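Local coordinates for D-ribulose-5-phosphate 3-epimerase, putative (PDB 1TQX), which probably interconverts D-ribulose 5-phosphate and D-xylulose 5-phosphate as a zinc-binding epimerase built on a TIM barrel, at residues Leu182-Ser192 with Val213-Tyr224. Residues are numbered along the deposited sequence; the frame is centred on the assembly and turned at random.
Sequences LNIETTEISAS and VIDTMRVSVQKY
Ser220 OG, which packs 3.5 Å from Thr187 CG2, is gripped twice: it donates to Met217 O one turn back in its own helix (2.6 Å) and accepts from a water (2.8 Å) that also donates to Ile184 O. That water bridges helices 184-192 and 213-223, which run nearly parallel, side by side, on the outside of the TIM barrel; their segment axes are 8.6 Å apart at closest approach and 20° from parallel. The Ser220 hydroxyl sits between backbone N and carbonyl carbon (chi1 70°), a rotation that turns it back toward Met217 O.

Thr187 uses its two branches separately. OG1 donates to Asn183 O from above the carbonyl plane, and the same oxygen also accepts Thr187 N; CG2 faces Ser220 and Val221. The extended Met217 chain crosses Thr187 at about a right angle and carries CE to 3.7 Å from Asn183 C, at the start of the helix, where Asn183 is the N-cap. Inward, Thr187 and Val221 both rest on Ile198 of strand 197-200, which seats both helices on that barrel strand. Near the water, the Ile184 side chain crosses that of Thr216 at about a right angle, CG2 to CG2 3.8 Å.

At the far end Ala191 CB lies 3.7 Å from Val221 CA, and the Tyr224 ring lies against the helix: Ser192 CA stands 3.5 Å from its centroid, only 10° off the normal, a CH-pi contact over the ring face.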
# COMPACT_ATOMS: atom_id res chain seq x y z
N LEU A 182 1.27 -11.38 -2.58
CA LEU A 182 0.47 -11.31 -3.80
C LEU A 182 1.22 -11.83 -5.02
O LEU A 182 2.36 -11.44 -5.28
CB LEU A 182 0.03 -9.86 -4.07
CG LEU A 182 -1.27 -9.37 -3.42
CD1 LEU A 182 -2.44 -10.24 -3.90
CD2 LEU A 182 -1.16 -9.43 -1.91
N ASN A 183 0.58 -12.74 -5.74
CA ASN A 183 1.15 -13.29 -6.97
C ASN A 183 -0.01 -13.41 -7.94
O ASN A 183 -1.11 -12.94 -7.63
CB ASN A 183 1.85 -14.64 -6.70
CG ASN A 183 0.95 -15.64 -6.01
OD1 ASN A 183 1.42 -16.47 -5.22
ND2 ASN A 183 -0.33 -15.60 -6.30
N ILE A 184 0.18 -14.02 -9.10
CA ILE A 184 -0.92 -14.11 -10.06
C ILE A 184 -2.18 -14.74 -9.47
O ILE A 184 -3.28 -14.20 -9.62
CB ILE A 184 -0.49 -14.86 -11.35
CG1 ILE A 184 0.46 -13.97 -12.15
CG2 ILE A 184 -1.72 -15.23 -12.19
CD1 ILE A 184 1.02 -14.62 -13.41
N GLU A 185 -2.03 -15.87 -8.79
CA GLU A 185 -3.18 -16.56 -8.21
C GLU A 185 -3.85 -15.84 -7.05
O GLU A 185 -5.09 -15.80 -6.98
CB GLU A 185 -2.79 -17.97 -7.77
CG GLU A 185 -4.00 -18.82 -7.37
CD GLU A 185 -3.64 -20.23 -6.95
OE1 GLU A 185 -4.57 -21.02 -6.71
OE2 GLU A 185 -2.43 -20.54 -6.85
N THR A 186 -3.07 -15.28 -6.13
CA THR A 186 -3.66 -14.59 -4.99
C THR A 186 -4.19 -13.21 -5.37
O THR A 186 -4.98 -12.61 -4.62
CB THR A 186 -2.68 -14.49 -3.79
OG1 THR A 186 -1.50 -13.79 -4.18
CG2 THR A 186 -2.31 -15.90 -3.31
N THR A 187 -3.77 -12.70 -6.52
CA THR A 187 -4.28 -11.41 -6.98
C THR A 187 -5.71 -11.67 -7.47
O THR A 187 -6.63 -10.89 -7.19
CB THR A 187 -3.44 -10.83 -8.14
OG1 THR A 187 -2.18 -10.35 -7.64
CG2 THR A 187 -4.17 -9.69 -8.82
N GLU A 188 -5.90 -12.77 -8.20
CA GLU A 188 -7.22 -13.12 -8.70
C GLU A 188 -8.16 -13.34 -7.51
O GLU A 188 -9.30 -12.89 -7.53
CB GLU A 188 -7.18 -14.39 -9.56
CG GLU A 188 -8.51 -14.67 -10.26
CD GLU A 188 -8.47 -15.87 -11.20
OE1 GLU A 188 -9.49 -16.14 -11.86
OE2 GLU A 188 -7.42 -16.55 -11.26
N ILE A 189 -7.67 -14.02 -6.49
CA ILE A 189 -8.47 -14.27 -5.30
C ILE A 189 -8.83 -12.95 -4.61
O ILE A 189 -9.98 -12.74 -4.22
CB ILE A 189 -7.72 -15.16 -4.29
CG1 ILE A 189 -7.59 -16.58 -4.84
CG2 ILE A 189 -8.44 -15.15 -2.95
CD1 ILE A 189 -6.77 -17.50 -3.95
N SER A 190 -7.84 -12.07 -4.45
CA SER A 190 -8.09 -10.79 -3.80
C SER A 190 -9.09 -9.94 -4.57
O SER A 190 -9.99 -9.35 -3.98
CB SER A 190 -6.77 -10.03 -3.63
OG SER A 190 -5.92 -10.70 -2.70
N ALA A 191 -8.95 -9.89 -5.89
CA ALA A 191 -9.86 -9.11 -6.71
C ALA A 191 -11.29 -9.65 -6.66
O ALA A 191 -12.25 -8.88 -6.73
CB ALA A 191 -9.36 -9.07 -8.15
N SER A 192 -11.44 -10.97 -6.53
CA SER A 192 -12.77 -11.58 -6.49
C SER A 192 -13.52 -11.16 -5.23
O SER A 192 -14.75 -11.23 -5.18
CB SER A 192 -12.67 -13.11 -6.55
OG SER A 192 -12.23 -13.66 -5.32
N VAL A 213 3.61 -10.61 -15.68
CA VAL A 213 2.98 -10.71 -14.37
C VAL A 213 2.10 -9.49 -14.07
O VAL A 213 0.96 -9.62 -13.62
CB VAL A 213 4.03 -10.86 -13.24
CG1 VAL A 213 3.34 -10.84 -11.88
CG2 VAL A 213 4.80 -12.17 -13.42
N ILE A 214 2.64 -8.30 -14.31
CA ILE A 214 1.90 -7.06 -14.08
C ILE A 214 0.61 -7.00 -14.90
O ILE A 214 -0.46 -6.72 -14.36
CB ILE A 214 2.78 -5.82 -14.41
CG1 ILE A 214 3.91 -5.71 -13.38
CG2 ILE A 214 1.93 -4.55 -14.43
CD1 ILE A 214 4.91 -4.60 -13.68
N ASP A 215 0.70 -7.26 -16.21
CA ASP A 215 -0.49 -7.22 -17.06
C ASP A 215 -1.51 -8.28 -16.66
O ASP A 215 -2.72 -8.00 -16.62
CB ASP A 215 -0.11 -7.42 -18.54
CG ASP A 215 0.77 -6.31 -19.08
OD1 ASP A 215 0.81 -5.22 -18.46
OD2 ASP A 215 1.42 -6.51 -20.12
N THR A 216 -1.04 -9.48 -16.38
CA THR A 216 -1.93 -10.57 -15.99
C THR A 216 -2.70 -10.17 -14.74
O THR A 216 -3.91 -10.38 -14.65
CB THR A 216 -1.15 -11.87 -15.71
OG1 THR A 216 -0.50 -12.31 -16.91
CG2 THR A 216 -2.08 -12.96 -15.21
N MET A 217 -1.98 -9.59 -13.78
CA MET A 217 -2.60 -9.15 -12.54
C MET A 217 -3.66 -8.07 -12.78
O MET A 217 -4.76 -8.14 -12.25
CB MET A 217 -1.55 -8.59 -11.57
CG MET A 217 -0.55 -9.60 -10.99
SD MET A 217 0.68 -8.76 -9.93
CE MET A 217 1.27 -10.12 -8.92
N ARG A 218 -3.32 -7.08 -13.59
CA ARG A 218 -4.25 -5.99 -13.85
C ARG A 218 -5.53 -6.48 -14.51
O ARG A 218 -6.63 -6.10 -14.10
CB ARG A 218 -3.59 -4.90 -14.70
CG ARG A 218 -4.43 -3.63 -14.87
CD ARG A 218 -3.57 -2.52 -15.46
NE ARG A 218 -2.76 -3.06 -16.55
CZ ARG A 218 -1.45 -2.90 -16.67
NH1 ARG A 218 -0.76 -2.21 -15.77
NH2 ARG A 218 -0.82 -3.47 -17.69
N VAL A 219 -5.40 -7.31 -15.54
CA VAL A 219 -6.58 -7.82 -16.23
C VAL A 219 -7.48 -8.58 -15.27
O VAL A 219 -8.70 -8.41 -15.31
CB VAL A 219 -6.19 -8.75 -17.41
CG1 VAL A 219 -7.45 -9.33 -18.06
CG2 VAL A 219 -5.38 -7.97 -18.44
N SER A 220 -6.89 -9.39 -14.40
CA SER A 220 -7.67 -10.16 -13.44
C SER A 220 -8.45 -9.26 -12.48
O SER A 220 -9.55 -9.62 -12.05
CB SER A 220 -6.77 -11.10 -12.64
OG SER A 220 -5.94 -10.39 -11.74
N VAL A 221 -7.89 -8.10 -12.14
CA VAL A 221 -8.59 -7.18 -11.25
C VAL A 221 -9.70 -6.49 -12.04
O VAL A 221 -10.84 -6.39 -11.57
CB VAL A 221 -7.63 -6.10 -10.66
CG1 VAL A 221 -8.44 -5.05 -9.91
CG2 VAL A 221 -6.63 -6.75 -9.71
N GLN A 222 -9.38 -6.04 -13.25
CA GLN A 222 -10.35 -5.36 -14.10
C GLN A 222 -11.60 -6.20 -14.36
O GLN A 222 -12.70 -5.65 -14.46
CB GLN A 222 -9.70 -4.96 -15.43
CG GLN A 222 -8.54 -3.99 -15.25
CD GLN A 222 -7.81 -3.68 -16.55
OE1 GLN A 222 -7.40 -4.59 -17.28
NE2 GLN A 222 -7.63 -2.39 -16.83
N LYS A 223 -11.44 -7.52 -14.45
CA LYS A 223 -12.57 -8.40 -14.69
C LYS A 223 -13.65 -8.22 -13.62
O LYS A 223 -14.84 -8.31 -13.92
CB LYS A 223 -12.12 -9.87 -14.70
CG LYS A 223 -11.15 -10.22 -15.82
CD LYS A 223 -10.85 -11.71 -15.85
CE LYS A 223 -9.83 -12.05 -16.93
NZ LYS A 223 -10.25 -11.61 -18.29
N TYR A 224 -13.23 -7.96 -12.39
CA TYR A 224 -14.16 -7.76 -11.29
C TYR A 224 -14.56 -6.30 -11.11
O TYR A 224 -15.61 -6.05 -10.47
CB TYR A 224 -13.57 -8.30 -9.98
CG TYR A 224 -13.43 -9.80 -9.94
CD1 TYR A 224 -12.21 -10.41 -10.21
CD2 TYR A 224 -14.51 -10.61 -9.63
CE1 TYR A 224 -12.08 -11.80 -10.18
CE2 TYR A 224 -14.40 -11.99 -9.60
CZ TYR A 224 -13.18 -12.58 -9.87
OH TYR A 224 -13.08 -13.96 -9.83
O HOH W 1 -3.97 -12.38 -11.58